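Local coordinates for protein HD superfamily hydrolase (Clostridium acetobutylicum ATCC 824, PDB 3CCG) that probably hydrolyses P(1),P(4)-bis(5'-adenosyl) tetraphosphate to two molecules of ADP and carries two iron ions in an all-helical HD domain, at residues A[42-47]-A[120-125]; A[105-110]-A[114-119]. One frame throughout, in Å; residues are numbered along the deposited sequence. Where two conformers were deposited one is given.

Interactions 1 and 2, with centres 10 Å apart, meet at the start of helix 121-132, and interaction 2 is nested in the chain between the two segments of interaction 1. Their main polar tie is the salt bridge from Arg116 NE to Glu123 OE1, 2.8 Å, which joins the loop of interaction 2 to the first turn of the helix in interaction 1. Leu122 CD2 also lies 3.7 Å from Val105 N, bringing helix 103-110 into the same packing. Neither contact includes an iron ligand: the side chain of Leu122 is about 10 Å from those of His52 and His112, and that of Asn107 about 9 Å from that of His112.

Interaction 1: A[42-47]-A[120-125]; sequences TEKARI and SLLEKI
Lys44 NZ reaches past Leu122 to a salt bridge with Asp104 OD2, while the other oxygen of that carboxylate, OD1, hydrogen-bonds to Ser120 OG. Ser120 OG is gripped a second time, accepting Glu123 N at 3.0 Å over a nearly straight bond (168°). Glu123 OE2 in turn accepts Ser120 N at 3.0 Å from well above the carboxylate plane. This reciprocal pair is a capping box that opens helix 121-132. Across the contact itself the packing is apolar and is made by Leu122, one methyl to each residue of helix 42-51; its fork swings away from the backbone N (chi1 180°). Leu122 CD1 sits on the backbone of Ala45, 3.6 Å from Ala45 CA, and lies 4.1 Å from Ala45 CB. Leu122 CD2 meets the aliphatic stem of Lys44, 4.0 Å from Lys44 CB and 3.9 Å from Lys44 CE. The lysine stem runs slantwise over it and bends at chi3 (58°) on its way to Asp104. Ala35 of helix 5-38 touches Ala45 as well. Through these contacts of Leu122 helix 42-51 packs on helix 121-132 within the helical HD domain, the latter helix going on to the iron ligand Asp130.

Interaction 2: A[105-110]-A[114-119]; sequences VLNAIE and TGRPNM
The side-chain amide of Asn107 and the guanidinium of Arg116 meet obliquely, their planes 57° apart. Arg116 NH2 does the touching, 3.4 Å from Asn107 ND2 and 3.5 Å from Asn107 CG. The two nitrogens are both donors, so this is a van der Waals contact, and each side chain is held by partners elsewhere. Asn107 OD1 hydrogen-bonds to Arg91 NH1 of helix 87-98, whereas Arg116 is bound at NE by Glu123. The arginine chain, extended from CG to NE, reaches Glu123 and Asn107 after a first torsion (chi1 65°) that sets CG between the backbone N and the carbonyl carbon. The contact lies across the loop of the HD domain that leads from helix 103-110 to helix 121-132, and the iron ligand His112 stands in that loop. There His112 ND1 is hydrogen-bonded to Ile109 O, a second-shell bond that probably helps to orient the imidazole. A water spans the same loop, donating to Glu110 O at 2.7 Å and accepting from Thr114 N at 3.2 Å. Beyond it, Thr114 OG1 donates to Gly115 O at 2.8 Å, in the carbonyl plane and on a lone pair, while Thr114 O accepts from Thr178 OG1 of helix 176-188.

Interaction 1: A[42-47]-A[120-125]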
# COMPACT_ATOMS: atom_id res chain seq x y z
N THR A 42 29.82 -13.05 -5.95
CA THR A 42 29.14 -14.22 -6.48
C THR A 42 28.76 -15.24 -5.42
O THR A 42 27.73 -15.91 -5.58
CB THR A 42 29.95 -14.91 -7.67
OG1 THR A 42 30.98 -15.65 -7.15
CG2 THR A 42 30.58 -13.95 -8.61
N GLU A 43 29.55 -15.36 -4.37
CA GLU A 43 29.26 -16.35 -3.34
C GLU A 43 28.09 -15.88 -2.46
O GLU A 43 27.28 -16.68 -2.05
CB GLU A 43 30.50 -16.72 -2.52
CG GLU A 43 30.35 -18.08 -1.84
CD GLU A 43 30.25 -19.31 -2.79
OE1 GLU A 43 30.41 -19.19 -4.04
OE2 GLU A 43 30.02 -20.43 -2.25
N LYS A 44 28.03 -14.59 -2.18
CA LYS A 44 26.83 -14.05 -1.48
C LYS A 44 25.57 -14.36 -2.30
O LYS A 44 24.51 -14.77 -1.74
CB LYS A 44 26.95 -12.54 -1.23
CG LYS A 44 27.88 -12.20 -0.08
CD LYS A 44 28.24 -10.72 0.09
CE LYS A 44 27.08 -9.79 0.29
NZ LYS A 44 27.46 -8.30 0.52
N ALA A 45 25.64 -14.14 -3.62
CA ALA A 45 24.53 -14.40 -4.50
C ALA A 45 24.18 -15.89 -4.49
O ALA A 45 23.02 -16.31 -4.40
CB ALA A 45 24.82 -13.94 -5.91
N ARG A 46 25.20 -16.74 -4.63
CA ARG A 46 24.98 -18.21 -4.64
C ARG A 46 24.33 -18.72 -3.34
O ARG A 46 23.41 -19.54 -3.37
CB ARG A 46 26.32 -18.95 -4.89
CG ARG A 46 26.21 -20.52 -4.96
CD ARG A 46 27.58 -21.24 -5.00
NE ARG A 46 28.44 -20.56 -5.96
CZ ARG A 46 28.32 -20.69 -7.27
NH1 ARG A 46 27.43 -21.52 -7.77
NH2 ARG A 46 29.12 -20.02 -8.09
N ILE A 47 24.83 -18.30 -2.19
CA ILE A 47 24.27 -18.82 -0.92
C ILE A 47 22.88 -18.24 -0.67
O ILE A 47 21.98 -18.97 -0.29
CB ILE A 47 25.17 -18.59 0.27
CG1 ILE A 47 26.52 -19.27 0.08
CG2 ILE A 47 24.55 -19.12 1.62
CD1 ILE A 47 27.57 -18.67 1.01
N SER A 120 19.46 -3.50 -0.86
CA SER A 120 20.79 -3.63 -1.39
C SER A 120 20.71 -4.28 -2.77
O SER A 120 19.73 -4.91 -3.16
CB SER A 120 21.64 -4.49 -0.45
OG SER A 120 21.30 -5.87 -0.59
N LEU A 121 21.83 -4.19 -3.49
CA LEU A 121 21.95 -4.83 -4.76
C LEU A 121 21.67 -6.34 -4.60
O LEU A 121 20.93 -6.91 -5.42
CB LEU A 121 23.35 -4.56 -5.32
CG LEU A 121 23.64 -5.31 -6.61
CD1 LEU A 121 22.62 -5.05 -7.74
CD2 LEU A 121 25.09 -5.01 -7.05
N LEU A 122 22.20 -6.98 -3.55
CA LEU A 122 21.98 -8.44 -3.34
C LEU A 122 20.49 -8.71 -3.10
O LEU A 122 19.94 -9.64 -3.67
CB LEU A 122 22.83 -8.97 -2.22
CG LEU A 122 22.67 -10.48 -1.92
CD1 LEU A 122 23.22 -11.28 -3.16
CD2 LEU A 122 23.37 -10.81 -0.59
N GLU A 123 19.86 -7.89 -2.27
CA GLU A 123 18.43 -8.07 -2.02
C GLU A 123 17.62 -8.01 -3.31
O GLU A 123 16.72 -8.82 -3.55
CB GLU A 123 17.92 -6.98 -1.08
CG GLU A 123 18.31 -7.09 0.34
CD GLU A 123 17.86 -5.90 1.16
OE1 GLU A 123 16.62 -5.77 1.31
OE2 GLU A 123 18.71 -5.09 1.61
N LYS A 124 17.96 -7.05 -4.20
CA LYS A 124 17.27 -6.90 -5.45
C LYS A 124 17.45 -8.15 -6.37
O LYS A 124 16.54 -8.61 -7.02
CB LYS A 124 17.69 -5.65 -6.20
CG LYS A 124 17.44 -4.37 -5.43
CD LYS A 124 17.88 -3.15 -6.22
CE LYS A 124 17.57 -1.87 -5.45
NZ LYS A 124 18.13 -0.66 -6.14
N ILE A 125 18.72 -8.60 -6.45
CA ILE A 125 19.07 -9.76 -7.25
C ILE A 125 18.26 -11.02 -6.80
O ILE A 125 17.71 -11.76 -7.63
CB ILE A 125 20.59 -10.00 -7.19
CG1 ILE A 125 21.31 -8.92 -7.99
CG2 ILE A 125 20.90 -11.37 -7.74
CD1 ILE A 125 22.86 -8.99 -7.96

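Interaction 2: A[105-110]-A[114-119]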
# COMPACT_ATOMS: atom_id res chain seq x y z
N VAL A 105 23.28 -11.17 3.06
CA VAL A 105 22.61 -12.45 2.71
C VAL A 105 21.36 -12.62 3.52
O VAL A 105 20.31 -12.96 2.97
CB VAL A 105 23.54 -13.63 2.92
CG1 VAL A 105 22.84 -15.00 2.84
CG2 VAL A 105 24.71 -13.56 1.93
N LEU A 106 21.43 -12.40 4.82
CA LEU A 106 20.24 -12.59 5.65
C LEU A 106 19.12 -11.62 5.21
O LEU A 106 17.94 -12.02 5.16
CB LEU A 106 20.60 -12.42 7.13
CG LEU A 106 21.55 -13.47 7.66
CD1 LEU A 106 21.95 -13.08 9.11
CD2 LEU A 106 20.96 -14.88 7.59
N ASN A 107 19.44 -10.36 4.95
CA ASN A 107 18.43 -9.42 4.47
C ASN A 107 17.80 -9.89 3.13
O ASN A 107 16.58 -9.78 2.90
CB ASN A 107 18.98 -8.00 4.25
CG ASN A 107 19.23 -7.28 5.56
OD1 ASN A 107 18.60 -7.59 6.57
ND2 ASN A 107 20.18 -6.33 5.54
N ALA A 108 18.64 -10.37 2.21
CA ALA A 108 18.17 -10.80 0.91
C ALA A 108 17.15 -11.95 1.07
O ALA A 108 16.17 -12.02 0.36
CB ALA A 108 19.34 -11.22 0.05
N ILE A 109 17.41 -12.87 2.00
CA ILE A 109 16.49 -13.95 2.28
C ILE A 109 15.21 -13.38 2.93
O ILE A 109 14.10 -13.64 2.49
CB ILE A 109 17.12 -14.97 3.22
CG1 ILE A 109 18.39 -15.59 2.62
CG2 ILE A 109 16.14 -16.04 3.59
CD1 ILE A 109 19.21 -16.41 3.67
N GLU A 110 15.38 -12.56 3.95
CA GLU A 110 14.24 -12.01 4.67
C GLU A 110 13.24 -11.29 3.76
O GLU A 110 12.03 -11.45 3.96
CB GLU A 110 14.68 -11.03 5.73
CG GLU A 110 13.56 -10.37 6.50
CD GLU A 110 14.04 -9.57 7.70
OE1 GLU A 110 15.23 -9.39 7.91
OE2 GLU A 110 13.14 -9.03 8.38
N THR A 114 8.53 -9.91 -0.40
CA THR A 114 7.85 -8.63 -0.56
C THR A 114 8.66 -7.47 -1.10
O THR A 114 8.11 -6.48 -1.61
CB THR A 114 7.32 -8.11 0.84
OG1 THR A 114 8.42 -7.96 1.74
CG2 THR A 114 6.32 -9.08 1.47
N GLY A 115 9.96 -7.53 -0.95
CA GLY A 115 10.79 -6.38 -1.18
C GLY A 115 10.64 -5.42 0.01
O GLY A 115 9.94 -5.69 1.00
N ARG A 116 11.35 -4.31 -0.06
CA ARG A 116 11.24 -3.27 0.96
C ARG A 116 11.87 -2.02 0.43
O ARG A 116 12.52 -2.03 -0.61
CB ARG A 116 11.95 -3.71 2.25
CG ARG A 116 13.51 -3.88 2.11
CD ARG A 116 14.18 -3.90 3.45
NE ARG A 116 15.60 -4.21 3.34
CZ ARG A 116 16.44 -4.12 4.36
NH1 ARG A 116 16.05 -3.69 5.54
NH2 ARG A 116 17.72 -4.45 4.21
N PRO A 117 11.69 -0.90 1.14
CA PRO A 117 12.46 0.25 0.69
C PRO A 117 13.94 0.09 0.90
O PRO A 117 14.37 -0.62 1.78
CB PRO A 117 11.96 1.38 1.60
CG PRO A 117 10.79 0.89 2.28
CD PRO A 117 10.78 -0.60 2.25
N ASN A 118 14.70 0.73 0.04
CA ASN A 118 16.15 0.79 0.13
C ASN A 118 16.85 -0.57 0.25
O ASN A 118 17.54 -0.85 1.21
CB ASN A 118 16.57 1.69 1.30
CG ASN A 118 18.07 2.04 1.27
OD1 ASN A 118 18.71 2.05 0.21
ND2 ASN A 118 18.61 2.34 2.44
N MSE A 119 16.59 -1.38 -0.76
CA MSE A 119 17.19 -2.71 -0.90
C MSE A 119 18.64 -2.59 -1.38
O MSE A 119 19.01 -1.77 -2.19
CB MSE A 119 16.38 -3.54 -1.93
CG MSE A 119 14.94 -3.88 -1.47
SE MSE A 119 13.76 -4.45 -2.73
CE MSE A 119 14.28 -6.26 -3.00
O HOH W 1 9.97 -10.97 2.27